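Local coordinates for ABC transporter, periplasmic solute-binding protein (Rhizobium meliloti, PDB 4WED) that probably acts as the periplasmic receptor of an ABC importer, capturing a peptide-like or nickel-containing solute for delivery to the membrane transporter, at residues Ala59-Met64 with Ser164-Thr169. Sequence-based numbering, arbitrary orientation.
With NA (sodium ion), chain B.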
ATOM      1  N   ALA A  59      -6.632   6.766   9.109  1.00 58.09           N
ATOM      2  CA  ALA A  59      -5.842   6.696  10.317  1.00 56.06           C
ATOM      3  C   ALA A  59      -6.586   7.140  11.573  1.00 55.94           C
ATOM      4  O   ALA A  59      -6.289   6.699  12.667  1.00 60.28           O
ATOM      5  CB  ALA A  59      -4.584   7.515  10.127  1.00 56.87           C
ATOM      6  N   ILE A  60      -7.571   8.001  11.423  1.00 56.84           N
ATOM      7  CA  ILE A  60      -8.374   8.459  12.575  1.00 60.67           C
ATOM      8  C   ILE A  60      -9.319   7.392  13.003  1.00 62.24           C
ATOM      9  O   ILE A  60      -9.451   7.136  14.199  1.00 60.68           O
ATOM     10  CB  ILE A  60      -9.248   9.690  12.234  1.00 63.45           C
ATOM     11  CG1 ILE A  60      -8.387  10.871  11.753  1.00 66.38           C
ATOM     12  CG2 ILE A  60     -10.068  10.138  13.434  1.00 65.58           C
ATOM     13  CD1 ILE A  60      -7.327  11.360  12.731  1.00 69.70           C
ATOM     14  N   GLN A  61      -9.920   6.723  12.034  1.00 65.10           N
ATOM     15  CA  GLN A  61     -10.827   5.614  12.275  1.00 61.39           C
ATOM     16  C   GLN A  61     -10.090   4.514  12.994  1.00 58.48           C
ATOM     17  O   GLN A  61     -10.624   3.855  13.856  1.00 57.58           O
ATOM     18  CB  GLN A  61     -11.392   5.101  10.961  1.00 59.64           C
ATOM     19  CG  GLN A  61     -12.622   5.839  10.498  1.00 60.12           C
ATOM     20  CD  GLN A  61     -12.832   5.756   9.018  1.00 63.93           C
ATOM     21  OE1 GLN A  61     -11.917   5.918   8.242  1.00 66.52           O
ATOM     22  NE2 GLN A  61     -14.049   5.502   8.620  1.00 67.76           N
ATOM     23  N   ASP A  62      -8.831   4.349  12.641  1.00 61.82           N
ATOM     24  CA  ASP A  62      -7.990   3.331  13.223  1.00 57.28           C
ATOM     25  C   ASP A  62      -7.773   3.545  14.706  1.00 59.58           C
ATOM     26  O   ASP A  62      -7.385   2.635  15.408  1.00 55.49           O
ATOM     27  CB  ASP A  62      -6.678   3.262  12.471  1.00 59.41           C
ATOM     28  CG  ASP A  62      -5.785   2.183  12.971  1.00 57.28           C
ATOM     29  OD1 ASP A  62      -6.221   1.048  13.161  1.00 52.74           O
ATOM     30  OD2 ASP A  62      -4.622   2.482  13.175  1.00 59.43           O
ATOM     31  N   LEU A  63      -7.999   4.763  15.167  1.00 57.56           N
ATOM     32  CA  LEU A  63      -7.916   5.102  16.584  1.00 64.10           C
ATOM     33  C   LEU A  63      -8.898   4.424  17.528  1.00 61.69           C
ATOM     34  O   LEU A  63      -8.558   4.114  18.641  1.00 61.86           O
ATOM     35  CB  LEU A  63      -8.036   6.603  16.753  1.00 67.96           C
ATOM     36  CG  LEU A  63      -6.805   7.334  16.277  1.00 67.44           C
ATOM     37  CD1 LEU A  63      -7.104   8.812  16.217  1.00 69.48           C
ATOM     38  CD2 LEU A  63      -5.679   7.035  17.241  1.00 73.70           C
HETATM   39  N   MSE A  64     -10.129   4.249  17.094  1.00 61.10           N
HETATM   40  CA  MSE A  64     -11.194   3.679  17.923  1.00 65.15           C
HETATM   41  C   MSE A  64     -11.878   2.509  17.301  1.00 60.86           C
HETATM   42  O   MSE A  64     -12.630   1.818  17.980  1.00 68.51           O
HETATM   43  CB  MSE A  64     -12.255   4.758  18.248  1.00 71.38           C
HETATM   44  CG  MSE A  64     -13.246   5.035  17.121  1.00 76.02           C
HETATM   45 SE   MSE A  64     -12.478   6.193  15.712  1.00 95.03          SE
HETATM   46  CE  MSE A  64     -12.457   7.847  16.814  1.00 77.68           C
ATOM     47  N   SER A 164      -8.760  -7.149   7.489  1.00 43.63           N
ATOM     48  CA  SER A 164      -7.890  -6.233   8.241  1.00 45.00           C
ATOM     49  C   SER A 164      -8.136  -4.762   7.866  1.00 47.60           C
ATOM     50  O   SER A 164      -7.640  -3.928   8.531  1.00 44.62           O
ATOM     51  CB  SER A 164      -6.442  -6.553   8.023  1.00 45.35           C
ATOM     52  OG  SER A 164      -6.035  -6.162   6.712  1.00 43.82           O
ATOM     53  N   TYR A 165      -8.947  -4.448   6.853  1.00 49.90           N
ATOM     54  CA  TYR A 165      -9.006  -3.073   6.371  1.00 53.64           C
ATOM     55  C   TYR A 165      -9.579  -2.116   7.414  1.00 55.62           C
ATOM     56  O   TYR A 165     -10.264  -2.522   8.355  1.00 53.36           O
ATOM     57  CB  TYR A 165      -9.888  -2.958   5.126  1.00 55.41           C
ATOM     58  CG  TYR A 165      -9.366  -3.548   3.852  1.00 53.60           C
ATOM     59  CD1 TYR A 165      -8.173  -4.277   3.800  1.00 52.94           C
ATOM     60  CD2 TYR A 165     -10.130  -3.453   2.686  1.00 54.34           C
ATOM     61  CE1 TYR A 165      -7.758  -4.868   2.620  1.00 53.28           C
ATOM     62  CE2 TYR A 165      -9.709  -4.031   1.502  1.00 52.44           C
ATOM     63  CZ  TYR A 165      -8.542  -4.748   1.478  1.00 53.14           C
ATOM     64  OH  TYR A 165      -8.139  -5.294   0.286  1.00 58.44           O
ATOM     65  N   THR A 166      -9.296  -0.841   7.198  1.00 59.34           N
ATOM     66  CA  THR A 166      -9.716   0.212   8.107  1.00 61.67           C
ATOM     67  C   THR A 166     -11.214   0.309   7.934  1.00 59.47           C
ATOM     68  O   THR A 166     -11.930   0.359   8.889  1.00 56.22           O
ATOM     69  CB  THR A 166      -8.984   1.558   7.856  1.00 61.50           C
ATOM     70  OG1 THR A 166      -7.591   1.419   8.219  1.00 62.93           O
ATOM     71  CG2 THR A 166      -9.590   2.702   8.726  1.00 62.52           C
ATOM     72  N   ARG A 167     -11.691   0.296   6.704  1.00 63.42           N
ATOM     73  CA  ARG A 167     -13.124   0.298   6.446  1.00 65.06           C
ATOM     74  C   ARG A 167     -13.393  -0.599   5.257  1.00 62.22           C
ATOM     75  O   ARG A 167     -12.525  -0.741   4.415  1.00 59.48           O
ATOM     76  CB  ARG A 167     -13.587   1.711   6.129  1.00 66.67           C
ATOM     77  CG  ARG A 167     -12.920   2.288   4.902  1.00 68.84           C
ATOM     78  CD  ARG A 167     -13.606   3.544   4.421  1.00 75.80           C
ATOM     79  NE  ARG A 167     -13.221   4.684   5.231  1.00 73.55           N
ATOM     80  CZ  ARG A 167     -12.755   5.823   4.749  1.00 71.83           C
ATOM     81  NH1 ARG A 167     -12.614   5.996   3.451  1.00 69.42           N
ATOM     82  NH2 ARG A 167     -12.430   6.783   5.579  1.00 72.79           N
ATOM     83  N   PRO A 168     -14.576  -1.203   5.149  1.00 64.46           N
ATOM     84  CA  PRO A 168     -15.704  -1.079   6.082  1.00 63.56           C
ATOM     85  C   PRO A 168     -15.785  -2.174   7.139  1.00 59.23           C
ATOM     86  O   PRO A 168     -16.813  -2.373   7.775  1.00 61.88           O
ATOM     87  CB  PRO A 168     -16.888  -1.266   5.151  1.00 64.37           C
ATOM     88  CG  PRO A 168     -16.418  -2.324   4.224  1.00 64.67           C
ATOM     89  CD  PRO A 168     -14.962  -2.012   3.977  1.00 66.06           C
ATOM     90  N   THR A 169     -14.675  -2.837   7.365  1.00 57.08           N
ATOM     91  CA  THR A 169     -14.659  -4.077   8.111  1.00 58.73           C
ATOM     92  C   THR A 169     -14.621  -3.995   9.631  1.00 58.05           C
ATOM     93  O   THR A 169     -14.280  -4.995  10.280  1.00 58.22           O
ATOM     94  CB  THR A 169     -13.411  -4.843   7.680  1.00 54.53           C
ATOM     95  OG1 THR A 169     -12.289  -3.943   7.698  1.00 56.57           O
ATOM     96  CG2 THR A 169     -13.620  -5.334   6.300  1.00 54.81           C
TER
HETATM   97 NA    NA B 601      -3.629   0.385  13.506  1.00 63.85          NA
HETATM   98  O   HOH W   1      -5.090  -1.539  12.637  1.00 60.52           O
HETATM   99  O   HOH W   2      -1.795   1.848  14.180  1.00 63.11           O
HETATM  100  O   HOH W   3      -4.827   0.537  15.198  1.00 68.67           O
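Gln61 reaches from helix 58-61 to the 164-169 loop and accepts a hydrogen bond on OE1 from Arg167 NH2, at 2.8 Å. The bond is moderately bent, and the donor stands somewhat above the plane of the amide, whose plane is turned 58° from the guanidinium. The Arg167 chain bends at chi3 (79°) and presents the edge of its guanidinium to the amide; the two side chains cross at about a right angle. Nearer the backbone, the CG2 methyl of Thr166 rests 3.7 Å from Gln61 CB; CG2 is anti to the backbone N, and OG1, beside that N, is hydrogen-bonded to Tyr514 O. With Gln61 replaced by alanine, Arg167 NH2 would probably keep its second acceptor, Ala56 O, but lose OE1, and the guanidinium would be freer to turn. Next along the chain, Asp62 chelates the sodium ion through OD1 (2.7 Å) and OD2 (2.3 Å), beside three waters and Asp515, while Arg170 bonds to OD1. The contact ties helix 58-61, next to this sodium site, to a loop whose Thr166 and Arg167 backbone nitrogens hydrogen-bond a glycerol, probably from the crystallisation liquor, that may mark a pocket in this periplasmic binding protein of solute-binding family 5.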